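Local atomic coordinates of putative retaining b-glycosidase (Saccharophagus degradans, PDB entry 5A95), a protein that probably hydrolyses mixed-linkage beta-1,3-1,4-glucans as a retaining glycoside hydrolase of family 5, subfamily 26. Residues T290-D298 and S349-Q357; G299-K307 and D333-I341. The protein carries 1 engineered substitution. All coordinates share one frame; numbering follows the deposited sequence.

In the fold
The two contacts lie about 8 Å apart, centre to centre, on neighbouring elements that follow barrel strands. In both, the first segment comes from the loop that follows strand 287-289. Interaction 1 packs its early part, 290-298, on the start of helix 350-363 and is largely buried, with an aromatic cluster and one shared carboxylate. Interaction 2 sets the later part, 299-307, beside the loop after strand 326-329; it is partly buried, bridged by three waters and lined with residues of the glycan pocket. The two join where Val295 N meets Val306 O and Ser349 OG meets Thr339 O.

Interaction 1 of 2, residues T290-D298 and S349-Q357; sequences TQLGWVQPD and SEQGAFFKQ. Engineered in segment 290-298: Gln291 (natural residue Glu). With BGC (beta-D-glucopyranose), chain D.
Glu350 OE1 gathers three donors. Gln296 NE2 reaches it at 2.9 Å along a nearly straight line (171°), on the syn side of the carboxylate though somewhat out of its plane. Trp294 NE1 adds a weak bond at 3.1 Å, and a water that accepts from Gln296 N donates to the same oxygen. With CG anti to its own nitrogen (chi1 179°) and the chain extended beyond, the glutamate brings its carboxylate to the edge of the indole. The planes of the two groups stand nearly perpendicular.

Gln351 takes the indole differently: its CB sits over one face, 3.7 Å from the centroid of the six-membered ring, a CH-pi contact. The far edge of Trp294 points at the face of Phe354 in an offset edge-to-face pair, with CH2 3.7 Å from Phe354 CD2. Phe355 meets Trp294 CZ3 obliquely through CE2 and continues the apolar layer to Leu292, whose CD1 lies 3.9 Å from Phe355 CZ.

The backbone of Trp294 is also engaged, through a water that bridges Trp294 O and Gln351 N. Gln351 NE2 is hydrogen-bonded to Trp330 O and Thr339 O. At the inner end of the loop, the engineered Gln291, a glutamate in nature, makes a weak bond from NE2 to O2 of the chain D glucose, 3.3 Å away.

Three donors converging on one oxygen are consistent with an ionised Glu350, whose negative charge they would help to stabilise.

Interaction 2 of 2, residues G299-K307 and D333-I341; sequences GYGAHIPVK and DPDWSPTMI. With BGC (beta-D-glucopyranose), chain B; BGC (beta-D-glucopyranose), chain C; BGC (beta-D-glucopyranose), chain D.
Tyr300 OH donates to Asp335 O at 2.7 Å, in the carbonyl plane and on a lone pair. Firm as that bond is, the exposed tyrosine and the waters around it make the looser, solvent side of the contact. With its CG anti to the backbone nitrogen (chi1 177°), Tyr300 carries its ring across to the 333-341 loop, where CD2 lies 3.7 Å from Thr339 CG2. One water links Tyr300 O to Thr339 N, and another donates to both Tyr300 OH and Asp335 OD1, while OD2 forms a salt bridge with Lys78.

The packed side lies further in. Val306 CG2 sits over the centre of the His303 ring, and Val306 CG1 rests 4.0 Å from Pro338 CD. His303 is fixed from both nitrogens: ND1 donates to Gly301 O at 2.6 Å within the ring plane, and NE2 is hydrogen-bonded to O6 of the chain D glucose at 2.6 Å.

Glucose units bond to both loops. The chain C glucose gives its O2 proton to Asp335 O, and the chain B glucose gives its own to Ser337 O, each at 2.7 Å. C4 of the chain B sugar lies over one face of the Trp336 indole, which Trp32 of the second subunit meets edge-to-face. Were Trp336 an alanine, the chain B sugar would probably lose its aromatic platform, and Trp32 of the second subunit its edge-to-face contact with the indole.

The arrangement is an aromatic sugar platform beside backbone carbonyls, at the substrate cleft formed by loops after the strands of a family 5 (beta/alpha)8 barrel.

Interaction 1 of 2, residues T290-D298 and S349-Q357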
loop_
_atom_site.group_PDB
_atom_site.type_symbol
_atom_site.label_atom_id
_atom_site.label_comp_id
_atom_site.label_asym_id
_atom_site.label_seq_id
_atom_site.Cartn_x
_atom_site.Cartn_y
_atom_site.Cartn_z
ATOM N N THR A 290 -12.199 7.934 -26.008
ATOM C CA THR A 290 -12.832 6.759 -25.432
ATOM C C THR A 290 -14.099 7.019 -24.614
ATOM O O THR A 290 -14.778 6.069 -24.245
ATOM C CB THR A 290 -11.844 5.919 -24.624
ATOM O OG1 THR A 290 -11.117 6.773 -23.742
ATOM C CG2 THR A 290 -10.906 5.140 -25.507
ATOM N N GLN A 291 -14.394 8.291 -24.372
ATOM C CA GLN A 291 -15.707 8.725 -23.894
ATOM C C GLN A 291 -16.008 10.039 -24.549
ATOM O O GLN A 291 -15.163 10.931 -24.648
ATOM C CB GLN A 291 -15.781 8.880 -22.377
ATOM C CG GLN A 291 -15.597 7.557 -21.690
ATOM C CD GLN A 291 -15.792 7.564 -20.194
ATOM O OE1 GLN A 291 -15.326 6.660 -19.522
ATOM N NE2 GLN A 291 -16.564 8.488 -19.696
ATOM N N LEU A 292 -17.243 10.145 -25.001
ATOM C CA LEU A 292 -17.843 11.345 -25.568
ATOM C C LEU A 292 -19.346 11.101 -25.584
ATOM O O LEU A 292 -19.790 9.968 -25.490
ATOM C CB LEU A 292 -17.303 11.658 -26.969
ATOM C CG LEU A 292 -17.727 10.757 -28.112
ATOM C CD1 LEU A 292 -17.629 11.456 -29.461
ATOM C CD2 LEU A 292 -16.905 9.473 -28.143
ATOM N N GLY A 293 -20.123 12.146 -25.779
ATOM C CA GLY A 293 -21.569 12.038 -25.861
ATOM C C GLY A 293 -22.270 13.152 -25.115
ATOM O O GLY A 293 -21.621 13.963 -24.490
ATOM N N TRP A 294 -23.599 13.173 -25.199
ATOM C CA TRP A 294 -24.366 14.207 -24.543
ATOM C C TRP A 294 -25.774 13.756 -24.254
ATOM O O TRP A 294 -26.252 12.773 -24.803
ATOM C CB TRP A 294 -24.450 15.494 -25.393
ATOM C CG TRP A 294 -25.531 15.459 -26.456
ATOM C CD1 TRP A 294 -26.808 15.971 -26.333
ATOM C CD2 TRP A 294 -25.483 14.871 -27.772
ATOM N NE1 TRP A 294 -27.527 15.746 -27.487
ATOM C CE2 TRP A 294 -26.737 15.087 -28.388
ATOM C CE3 TRP A 294 -24.487 14.208 -28.505
ATOM C CZ2 TRP A 294 -27.010 14.649 -29.688
ATOM C CZ3 TRP A 294 -24.768 13.791 -29.783
ATOM C CH2 TRP A 294 -26.016 14.015 -30.370
ATOM N N VAL A 295 -26.420 14.519 -23.383
ATOM C CA VAL A 295 -27.863 14.472 -23.195
ATOM C C VAL A 295 -28.382 15.905 -23.092
ATOM O O VAL A 295 -27.681 16.803 -22.669
ATOM C CB VAL A 295 -28.245 13.615 -21.957
ATOM C CG1 VAL A 295 -27.670 14.203 -20.677
ATOM C CG2 VAL A 295 -29.771 13.407 -21.831
ATOM N N GLN A 296 -29.649 16.091 -23.449
ATOM C CA GLN A 296 -30.336 17.356 -23.260
ATOM C C GLN A 296 -30.194 17.827 -21.818
ATOM O O GLN A 296 -30.111 17.009 -20.900
ATOM C CB GLN A 296 -31.831 17.192 -23.566
ATOM C CG GLN A 296 -32.135 16.998 -25.027
ATOM C CD GLN A 296 -31.895 18.240 -25.858
ATOM O OE1 GLN A 296 -32.302 19.337 -25.463
ATOM N NE2 GLN A 296 -31.239 18.087 -27.001
ATOM N N PRO A 297 -30.215 19.153 -21.595
ATOM C CA PRO A 297 -29.953 19.637 -20.242
ATOM C C PRO A 297 -31.010 19.275 -19.217
ATOM O O PRO A 297 -30.709 19.297 -18.033
ATOM C CB PRO A 297 -29.879 21.167 -20.422
ATOM C CG PRO A 297 -30.572 21.428 -21.716
ATOM C CD PRO A 297 -30.283 20.246 -22.589
ATOM N N ASP A 298 -32.203 18.936 -19.688
ATOM C CA ASP A 298 -33.315 18.510 -18.848
ATOM C C ASP A 298 -33.557 17.011 -18.975
ATOM O O ASP A 298 -34.597 16.495 -18.533
ATOM C CB ASP A 298 -34.575 19.312 -19.212
ATOM C CG ASP A 298 -35.034 19.086 -20.635
ATOM O OD1 ASP A 298 -34.330 18.449 -21.428
ATOM O OD2 ASP A 298 -36.099 19.620 -20.965
ATOM N N SER A 349 -31.749 6.700 -27.819
ATOM C CA SER A 349 -31.878 8.045 -27.266
ATOM C C SER A 349 -31.469 9.030 -28.368
ATOM O O SER A 349 -31.065 8.621 -29.449
ATOM C CB SER A 349 -30.945 8.196 -26.078
ATOM O OG SER A 349 -29.611 8.176 -26.552
ATOM N N GLU A 350 -31.559 10.324 -28.071
ATOM C CA GLU A 350 -31.166 11.328 -29.050
ATOM C C GLU A 350 -29.717 11.071 -29.509
ATOM O O GLU A 350 -29.445 10.992 -30.701
ATOM C CB GLU A 350 -31.281 12.734 -28.469
ATOM C CG GLU A 350 -30.845 13.814 -29.452
ATOM C CD GLU A 350 -30.601 15.172 -28.856
ATOM O OE1 GLU A 350 -30.548 15.331 -27.619
ATOM O OE2 GLU A 350 -30.344 16.113 -29.651
ATOM N N GLN A 351 -28.768 10.979 -28.572
ATOM C CA GLN A 351 -27.387 10.781 -29.011
ATOM C C GLN A 351 -27.195 9.405 -29.639
ATOM O O GLN A 351 -26.364 9.244 -30.533
ATOM C CB GLN A 351 -26.354 11.023 -27.899
ATOM C CG GLN A 351 -26.261 9.958 -26.816
ATOM C CD GLN A 351 -24.911 9.945 -26.120
ATOM O OE1 GLN A 351 -23.963 10.589 -26.550
ATOM N NE2 GLN A 351 -24.805 9.147 -25.077
ATOM N N GLY A 352 -27.930 8.405 -29.161
ATOM C CA GLY A 352 -27.823 7.091 -29.748
ATOM C C GLY A 352 -28.191 7.051 -31.216
ATOM O O GLY A 352 -27.438 6.512 -32.027
ATOM N N ALA A 353 -29.324 7.661 -31.571
ATOM C CA ALA A 353 -29.739 7.684 -32.964
ATOM C C ALA A 353 -28.713 8.437 -33.811
ATOM O O ALA A 353 -28.416 8.044 -34.935
ATOM C CB ALA A 353 -31.107 8.330 -33.115
ATOM N N PHE A 354 -28.211 9.550 -33.273
ATOM C CA PHE A 354 -27.243 10.362 -33.984
ATOM C C PHE A 354 -25.991 9.522 -34.300
ATOM O O PHE A 354 -25.544 9.426 -35.453
ATOM C CB PHE A 354 -26.895 11.616 -33.179
ATOM C CG PHE A 354 -25.728 12.368 -33.766
ATOM C CD1 PHE A 354 -25.895 13.117 -34.932
ATOM C CD2 PHE A 354 -24.449 12.225 -33.248
ATOM C CE1 PHE A 354 -24.841 13.762 -35.519
ATOM C CE2 PHE A 354 -23.387 12.852 -33.855
ATOM C CZ PHE A 354 -23.582 13.615 -34.976
ATOM N N PHE A 355 -25.402 8.905 -33.278
ATOM C CA PHE A 355 -24.160 8.196 -33.488
ATOM C C PHE A 355 -24.368 6.905 -34.272
ATOM O O PHE A 355 -23.494 6.468 -34.998
ATOM C CB PHE A 355 -23.463 7.915 -32.158
ATOM C CG PHE A 355 -22.757 9.109 -31.576
ATOM C CD1 PHE A 355 -21.657 9.639 -32.230
ATOM C CD2 PHE A 355 -23.176 9.697 -30.410
ATOM C CE1 PHE A 355 -20.998 10.733 -31.710
ATOM C CE2 PHE A 355 -22.507 10.788 -29.874
ATOM C CZ PHE A 355 -21.423 11.293 -30.529
ATOM N N LYS A 356 -25.547 6.307 -34.130
ATOM C CA LYS A 356 -25.839 5.112 -34.882
ATOM C C LYS A 356 -25.733 5.393 -36.398
ATOM O O LYS A 356 -25.139 4.647 -37.163
ATOM C CB LYS A 356 -27.260 4.615 -34.569
ATOM C CG LYS A 356 -27.582 3.270 -35.162
ATOM C CD LYS A 356 -28.948 2.822 -34.711
ATOM C CE LYS A 356 -29.270 1.418 -35.193
ATOM N NZ LYS A 356 -30.573 0.963 -34.624
ATOM N N GLN A 357 -26.360 6.489 -36.825
ATOM C CA GLN A 357 -26.307 6.881 -38.228
ATOM C C GLN A 357 -24.882 7.162 -38.684
ATOM O O GLN A 357 -24.464 6.737 -39.743
ATOM C CB GLN A 357 -27.216 8.092 -38.453
ATOM C CG GLN A 357 -27.275 8.605 -39.883
ATOM C CD GLN A 357 -28.414 9.605 -40.100
ATOM O OE1 GLN A 357 -28.623 10.511 -39.314
ATOM N NE2 GLN A 357 -29.166 9.419 -41.174
HETATM C C2 BGC D . -17.085 8.780 -16.028
HETATM C C3 BGC D . -18.268 7.837 -16.236
HETATM C C4 BGC D . -19.575 8.599 -15.985
HETATM C C5 BGC D . -19.623 9.838 -16.857
HETATM C C6 BGC D . -20.899 10.626 -16.679
HETATM C C1 BGC D . -17.263 10.156 -16.664
HETATM O O1 BGC D . -16.446 11.139 -16.080
HETATM O O2 BGC D . -15.845 8.128 -16.490
HETATM O O3 BGC D . -18.063 6.675 -15.372
HETATM O O4 BGC D . -20.782 7.851 -16.194
HETATM O O5 BGC D . -18.551 10.673 -16.432
HETATM O O6 BGC D . -20.695 11.839 -17.404
HETATM O O HOH W 1 -28.813 11.794 -25.573
HETATM O O HOH W 2 -30.563 13.952 -25.318
#

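Interaction 2 of 2, residues G299-K307 and D333-I341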
loop_
_atom_site.group_PDB
_atom_site.type_symbol
_atom_site.label_atom_id
_atom_site.label_comp_id
_atom_site.label_asym_id
_atom_site.label_seq_id
_atom_site.Cartn_x
_atom_site.Cartn_y
_atom_site.Cartn_z
ATOM N N GLY A 299 -32.593 16.305 -19.561
ATOM C CA GLY A 299 -32.801 14.917 -19.921
ATOM C C GLY A 299 -32.380 13.948 -18.851
ATOM O O GLY A 299 -31.948 14.345 -17.759
ATOM N N TYR A 300 -32.508 12.664 -19.191
ATOM C CA TYR A 300 -32.207 11.575 -18.290
ATOM C C TYR A 300 -30.758 11.622 -17.797
ATOM O O TYR A 300 -29.788 11.621 -18.568
ATOM C CB TYR A 300 -32.548 10.214 -18.939
ATOM C CG TYR A 300 -32.170 9.057 -18.046
ATOM C CD1 TYR A 300 -32.974 8.670 -16.986
ATOM C CD2 TYR A 300 -30.990 8.356 -18.252
ATOM C CE1 TYR A 300 -32.595 7.617 -16.147
ATOM C CE2 TYR A 300 -30.609 7.318 -17.418
ATOM C CZ TYR A 300 -31.411 6.956 -16.373
ATOM O OH TYR A 300 -31.049 5.910 -15.549
ATOM N N GLY A 301 -30.611 11.723 -16.498
ATOM C CA GLY A 301 -29.311 11.761 -15.881
ATOM C C GLY A 301 -28.429 12.945 -16.199
ATOM O O GLY A 301 -27.250 12.886 -15.999
ATOM N N ALA A 302 -29.011 14.050 -16.675
ATOM C CA ALA A 302 -28.234 15.195 -17.119
ATOM C C ALA A 302 -27.395 15.845 -16.020
ATOM O O ALA A 302 -27.878 16.098 -14.924
ATOM C CB ALA A 302 -29.173 16.231 -17.742
ATOM N N HIS A 303 -26.145 16.140 -16.338
ATOM C CA HIS A 303 -25.189 16.710 -15.416
ATOM C C HIS A 303 -24.044 17.335 -16.224
ATOM O O HIS A 303 -23.794 16.916 -17.340
ATOM C CB HIS A 303 -24.604 15.604 -14.524
ATOM C CG HIS A 303 -23.998 14.460 -15.291
ATOM N ND1 HIS A 303 -24.749 13.416 -15.801
ATOM C CD2 HIS A 303 -22.710 14.185 -15.621
ATOM C CE1 HIS A 303 -23.957 12.549 -16.404
ATOM N NE2 HIS A 303 -22.713 12.992 -16.309
ATOM N N ILE A 304 -23.363 18.342 -15.673
ATOM C CA ILE A 304 -22.114 18.856 -16.265
ATOM C C ILE A 304 -21.104 17.706 -16.147
ATOM O O ILE A 304 -21.039 17.068 -15.096
ATOM C CB ILE A 304 -21.634 20.122 -15.514
ATOM C CG1 ILE A 304 -22.665 21.260 -15.646
ATOM C CG2 ILE A 304 -20.279 20.604 -15.995
ATOM C CD1 ILE A 304 -22.496 22.392 -14.646
ATOM N N PRO A 305 -20.312 17.428 -17.211
ATOM C CA PRO A 305 -20.135 18.217 -18.421
ATOM C C PRO A 305 -20.805 17.650 -19.673
ATOM O O PRO A 305 -20.308 17.876 -20.790
ATOM C CB PRO A 305 -18.620 18.185 -18.592
ATOM C CG PRO A 305 -18.277 16.772 -18.242
ATOM C CD PRO A 305 -19.208 16.449 -17.073
ATOM N N VAL A 306 -21.908 16.911 -19.535
ATOM C CA VAL A 306 -22.511 16.202 -20.655
ATOM C C VAL A 306 -23.798 16.833 -21.207
ATOM O O VAL A 306 -24.422 16.255 -22.099
ATOM C CB VAL A 306 -22.780 14.705 -20.331
ATOM C CG1 VAL A 306 -21.484 14.049 -19.865
ATOM C CG2 VAL A 306 -23.878 14.502 -19.286
ATOM N N LYS A 307 -24.161 18.021 -20.730
ATOM C CA LYS A 307 -25.387 18.672 -21.180
ATOM C C LYS A 307 -25.162 19.420 -22.479
ATOM O O LYS A 307 -24.173 20.129 -22.609
ATOM C CB LYS A 307 -25.901 19.657 -20.132
ATOM C CG LYS A 307 -26.269 19.070 -18.778
ATOM C CD LYS A 307 -26.787 20.183 -17.857
ATOM C CE LYS A 307 -27.384 19.637 -16.585
ATOM N NZ LYS A 307 -27.925 20.771 -15.798
ATOM N N ASP A 333 -26.106 1.732 -22.780
ATOM C CA ASP A 333 -26.749 1.217 -21.588
ATOM C C ASP A 333 -27.973 2.075 -21.359
ATOM O O ASP A 333 -27.918 3.275 -21.624
ATOM C CB ASP A 333 -25.800 1.367 -20.381
ATOM C CG ASP A 333 -26.276 0.597 -19.185
ATOM O OD1 ASP A 333 -26.116 -0.641 -19.192
ATOM O OD2 ASP A 333 -26.857 1.205 -18.246
ATOM N N PRO A 334 -29.087 1.490 -20.856
ATOM C CA PRO A 334 -30.275 2.311 -20.567
ATOM C C PRO A 334 -30.281 2.968 -19.183
ATOM O O PRO A 334 -31.160 3.771 -18.899
ATOM C CB PRO A 334 -31.431 1.305 -20.685
ATOM C CG PRO A 334 -30.830 0.020 -20.252
ATOM C CD PRO A 334 -29.389 0.054 -20.700
ATOM N N ASP A 335 -29.339 2.610 -18.319
ATOM C CA ASP A 335 -29.302 3.092 -16.940
ATOM C C ASP A 335 -28.218 4.118 -16.688
ATOM O O ASP A 335 -28.472 5.174 -16.105
ATOM C CB ASP A 335 -29.131 1.924 -15.951
ATOM C CG ASP A 335 -30.174 0.872 -16.125
ATOM O OD1 ASP A 335 -31.348 1.241 -16.113
ATOM O OD2 ASP A 335 -29.837 -0.313 -16.279
ATOM N N TRP A 336 -26.996 3.823 -17.123
ATOM C CA TRP A 336 -25.871 4.714 -16.968
ATOM C C TRP A 336 -25.937 5.804 -18.032
ATOM O O TRP A 336 -26.222 5.520 -19.187
ATOM C CB TRP A 336 -24.582 3.911 -17.123
ATOM C CG TRP A 336 -24.256 3.047 -15.973
ATOM C CD1 TRP A 336 -25.049 2.767 -14.884
ATOM C CD2 TRP A 336 -23.024 2.372 -15.763
ATOM N NE1 TRP A 336 -24.357 1.949 -14.003
ATOM C CE2 TRP A 336 -23.121 1.678 -14.530
ATOM C CE3 TRP A 336 -21.842 2.268 -16.512
ATOM C CZ2 TRP A 336 -22.075 0.915 -14.021
ATOM C CZ3 TRP A 336 -20.784 1.511 -15.983
ATOM C CH2 TRP A 336 -20.913 0.848 -14.760
ATOM N N SER A 337 -25.646 7.033 -17.633
ATOM C CA SER A 337 -25.873 8.189 -18.489
ATOM C C SER A 337 -24.567 8.922 -18.846
ATOM O O SER A 337 -23.567 8.802 -18.144
ATOM C CB SER A 337 -26.820 9.160 -17.790
ATOM O OG SER A 337 -26.240 9.657 -16.607
ATOM N N PRO A 338 -24.555 9.678 -19.954
ATOM C CA PRO A 338 -25.647 9.795 -20.926
ATOM C C PRO A 338 -25.875 8.491 -21.691
ATOM O O PRO A 338 -24.926 7.879 -22.170
ATOM C CB PRO A 338 -25.172 10.911 -21.860
ATOM C CG PRO A 338 -23.676 10.889 -21.748
ATOM C CD PRO A 338 -23.437 10.572 -20.297
ATOM N N THR A 339 -27.136 8.071 -21.804
ATOM C CA THR A 339 -27.467 6.819 -22.454
ATOM C C THR A 339 -27.466 6.940 -23.977
ATOM O O THR A 339 -27.738 8.018 -24.505
ATOM C CB THR A 339 -28.881 6.372 -22.097
ATOM O OG1 THR A 339 -29.789 7.334 -22.621
ATOM C CG2 THR A 339 -29.072 6.237 -20.617
ATOM N N MET A 340 -27.232 5.811 -24.663
ATOM C CA MET A 340 -27.479 5.689 -26.098
ATOM C C MET A 340 -28.797 5.037 -26.426
ATOM O O MET A 340 -29.237 5.093 -27.570
ATOM C CB MET A 340 -26.376 4.893 -26.794
ATOM C CG MET A 340 -25.022 5.575 -26.709
ATOM S SD MET A 340 -23.720 4.686 -27.569
ATOM C CE MET A 340 -24.195 5.036 -29.255
ATOM N N ILE A 341 -29.384 4.389 -25.431
ATOM C CA ILE A 341 -30.612 3.626 -25.603
ATOM C C ILE A 341 -31.524 3.864 -24.417
ATOM O O ILE A 341 -31.058 4.139 -23.306
ATOM C CB ILE A 341 -30.339 2.112 -25.785
ATOM C CG1 ILE A 341 -29.486 1.566 -24.620
ATOM C CG2 ILE A 341 -29.736 1.842 -27.157
ATOM C CD1 ILE A 341 -29.233 0.069 -24.694
HETATM C C2 BGC B . -22.854 7.227 -15.161
HETATM C C3 BGC B . -23.403 6.705 -13.845
HETATM C C4 BGC B . -22.687 5.444 -13.418
HETATM C C5 BGC B . -21.172 5.650 -13.427
HETATM C C6 BGC B . -20.389 4.376 -13.237
HETATM C C1 BGC B . -21.359 7.421 -14.975
HETATM O O2 BGC B . -23.519 8.456 -15.445
HETATM O O3 BGC B . -24.794 6.405 -14.022
HETATM O O4 BGC B . -23.091 5.110 -12.093
HETATM O O5 BGC B . -20.768 6.168 -14.681
HETATM O O6 BGC B . -18.995 4.661 -13.290
HETATM C C2 BGC C . -27.085 7.090 -13.806
HETATM C C3 BGC C . -28.068 7.959 -13.049
HETATM C C4 BGC C . -27.878 7.782 -11.561
HETATM C C5 BGC C . -26.439 8.085 -11.195
HETATM C C6 BGC C . -26.170 7.874 -9.709
HETATM C C1 BGC C . -25.671 7.329 -13.351
HETATM O O2 BGC C . -27.199 7.371 -15.208
HETATM O O3 BGC C . -29.393 7.558 -13.385
HETATM O O4 BGC C . -28.792 8.646 -10.881
HETATM O O5 BGC C . -25.580 7.197 -11.918
HETATM O O6 BGC C . -26.378 6.489 -9.375
HETATM C C2 BGC D . -17.085 8.780 -16.028
HETATM C C3 BGC D . -18.268 7.837 -16.236
HETATM C C4 BGC D . -19.575 8.599 -15.985
HETATM C C5 BGC D . -19.623 9.838 -16.857
HETATM C C6 BGC D . -20.899 10.626 -16.679
HETATM C C1 BGC D . -17.263 10.156 -16.664
HETATM O O1 BGC D . -16.446 11.139 -16.080
HETATM O O2 BGC D . -15.845 8.128 -16.490
HETATM O O3 BGC D . -18.063 6.675 -15.372
HETATM O O4 BGC D . -20.782 7.851 -16.194
HETATM O O5 BGC D . -18.551 10.673 -16.432
HETATM O O6 BGC D . -20.695 11.839 -17.404
HETATM O O HOH W 3 -28.935 10.079 -20.667
HETATM O O HOH W 4 -32.118 3.280 -14.147
HETATM O O HOH W 5 -26.443 11.064 -13.777
#